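Local structure of c-di-GMP synthase (Capnocytophaga granulosa, 6WT9) at residues Q14-P19 against K257-E262. The protein makes 3',3'-c-di-GMP from two GTP molecules as the second messenger of a CBASS antiphage system that leads to abortive infection. Numbering follows the deposited sequence.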
loop_
_atom_site.group_PDB
_atom_site.type_symbol
_atom_site.label_atom_id
_atom_site.label_comp_id
_atom_site.label_asym_id
_atom_site.label_seq_id
_atom_site.Cartn_x
_atom_site.Cartn_y
_atom_site.Cartn_z
ATOM N N GLN A 14 -14.390 -10.365 4.017
ATOM C CA GLN A 14 -15.333 -9.972 2.974
ATOM C C GLN A 14 -15.819 -8.543 3.184
ATOM O O GLN A 14 -15.946 -7.775 2.225
ATOM C CB GLN A 14 -16.517 -10.938 2.935
ATOM C CG GLN A 14 -16.226 -12.279 2.269
ATOM C CD GLN A 14 -17.424 -13.212 2.294
ATOM O OE1 GLN A 14 -18.056 -13.400 3.331
ATOM N NE2 GLN A 14 -17.746 -13.795 1.144
ATOM N N ASN A 15 -16.095 -8.171 4.436
ATOM C CA ASN A 15 -16.532 -6.813 4.732
ATOM C C ASN A 15 -15.410 -5.798 4.570
ATOM O O ASN A 15 -15.686 -4.620 4.320
ATOM C CB ASN A 15 -17.101 -6.743 6.150
ATOM C CG ASN A 15 -18.348 -7.592 6.320
ATOM O OD1 ASN A 15 -19.132 -7.760 5.386
ATOM N ND2 ASN A 15 -18.538 -8.131 7.517
ATOM N N ARG A 16 -14.154 -6.224 4.700
ATOM C CA ARG A 16 -13.036 -5.308 4.514
ATOM C C ARG A 16 -12.789 -5.029 3.035
ATOM O O ARG A 16 -12.678 -3.868 2.626
ATOM C CB ARG A 16 -11.780 -5.879 5.173
ATOM C CG ARG A 16 -10.517 -5.063 4.948
ATOM C CD ARG A 16 -9.305 -5.800 5.497
ATOM N NE ARG A 16 -9.444 -6.061 6.927
ATOM C CZ ARG A 16 -8.951 -7.129 7.546
ATOM N NH1 ARG A 16 -8.286 -8.053 6.859
ATOM N NH2 ARG A 16 -9.133 -7.278 8.852
ATOM N N SER A 17 -12.706 -6.081 2.218
ATOM C CA SER A 17 -12.419 -5.910 0.799
ATOM C C SER A 17 -13.663 -5.612 -0.027
ATOM O O SER A 17 -13.546 -5.014 -1.103
ATOM C CB SER A 17 -11.723 -7.159 0.244
ATOM O OG SER A 17 -12.527 -8.316 0.404
ATOM N N ASN A 18 -14.843 -6.008 0.446
ATOM C CA ASN A 18 -16.103 -5.803 -0.266
ATOM C C ASN A 18 -17.134 -5.269 0.722
ATOM O O ASN A 18 -18.094 -5.964 1.075
ATOM C CB ASN A 18 -16.566 -7.109 -0.916
ATOM C CG ASN A 18 -17.813 -6.943 -1.765
ATOM O OD1 ASN A 18 -18.282 -5.828 -1.997
ATOM N ND2 ASN A 18 -18.355 -8.059 -2.234
ATOM N N PRO A 19 -16.958 -4.030 1.194
ATOM C CA PRO A 19 -17.853 -3.521 2.246
ATOM C C PRO A 19 -19.282 -3.312 1.779
ATOM O O PRO A 19 -20.207 -3.427 2.593
ATOM C CB PRO A 19 -17.194 -2.196 2.654
ATOM C CG PRO A 19 -16.459 -1.760 1.435
ATOM C CD PRO A 19 -15.958 -3.027 0.789
ATOM N N LYS A 257 -1.520 -8.658 9.116
ATOM C CA LYS A 257 -1.261 -7.557 10.037
ATOM C C LYS A 257 -2.561 -6.994 10.599
ATOM O O LYS A 257 -2.678 -6.760 11.808
ATOM C CB LYS A 257 -0.460 -6.468 9.323
ATOM C CG LYS A 257 -0.365 -5.155 10.076
ATOM C CD LYS A 257 0.295 -4.091 9.213
ATOM C CE LYS A 257 0.261 -2.728 9.885
ATOM N NZ LYS A 257 0.907 -1.688 9.038
ATOM N N ALA A 258 -3.555 -6.776 9.734
ATOM C CA ALA A 258 -4.814 -6.190 10.180
ATOM C C ALA A 258 -5.606 -7.143 11.066
ATOM O O ALA A 258 -6.389 -6.693 11.911
ATOM C CB ALA A 258 -5.655 -5.769 8.975
ATOM N N ASP A 259 -5.423 -8.449 10.893
ATOM C CA ASP A 259 -6.173 -9.444 11.647
ATOM C C ASP A 259 -5.420 -9.974 12.858
ATOM O O ASP A 259 -5.957 -10.818 13.583
ATOM C CB ASP A 259 -6.569 -10.609 10.736
ATOM C CG ASP A 259 -7.673 -10.237 9.770
ATOM O OD1 ASP A 259 -8.492 -9.364 10.122
ATOM O OD2 ASP A 259 -7.727 -10.814 8.663
ATOM N N SER A 260 -4.200 -9.504 13.100
ATOM C CA SER A 260 -3.423 -9.973 14.236
ATOM C C SER A 260 -3.864 -9.273 15.514
ATOM O O SER A 260 -4.092 -8.060 15.526
ATOM C CB SER A 260 -1.932 -9.730 13.998
ATOM O OG SER A 260 -1.163 -10.131 15.118
ATOM N N ASP A 261 -3.986 -10.046 16.595
ATOM C CA ASP A 261 -4.258 -9.447 17.896
ATOM C C ASP A 261 -3.032 -8.774 18.494
ATOM O O ASP A 261 -3.160 -8.073 19.504
ATOM C CB ASP A 261 -4.800 -10.499 18.864
ATOM C CG ASP A 261 -6.302 -10.670 18.751
ATOM O OD1 ASP A 261 -6.993 -9.672 18.454
ATOM O OD2 ASP A 261 -6.792 -11.800 18.959
ATOM N N GLU A 262 -1.859 -8.972 17.905
ATOM C CA GLU A 262 -0.660 -8.248 18.285
ATOM C C GLU A 262 -0.550 -6.964 17.471
ATOM O O GLU A 262 -1.187 -6.804 16.426
ATOM C CB GLU A 262 0.581 -9.114 18.074
ATOM C CG GLU A 262 0.525 -10.455 18.782
ATOM C CD GLU A 262 0.893 -10.361 20.251
ATOM O OE1 GLU A 262 1.232 -9.251 20.714
ATOM O OE2 GLU A 262 0.849 -11.400 20.943
#
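Asp259 OD2 takes two hydrogen bonds, one from the hydroxyl of Tyr44 on helix 40-49 and a weak one from Arg16 NH1 at 3.3 Å. The shorter, straighter half of the salt bridge lies beside it, Arg16 NH2 to Asp259 OD1 at 2.5 Å with an N-H...O angle of 168°. OD1 lies close to the guanidinium plane, but NH2 reaches it from above the carboxylate plane. The two flat groups are turned 39° against each other, a twisted and uneven version of the two-pronged arginine-carboxylate pair. Arg16 bridges backbones whose nearest CA atoms, those of Arg16 and Ala258, are 10.0 Å apart; CG anti to the backbone N (chi1 175°) carries its chain out toward 257-262, and a bend at chi3 sets the turn of the guanidinium. The methyl of Ala258 sits over one guanidinium face, with CB 3.8 Å from Arg16 NH2. NH1 also bonds to Asn255 OD1, four residues before Asp259 in the chain, which should further restrict rotation of the group. This small surface contact joins the last turn of helix 6-17 to the region where helix 245-259 runs out, while Asp259 also touches Leu9 and Asn12 of helix 6-17 and Arg16 meets the loop at Lys93 and Gly94.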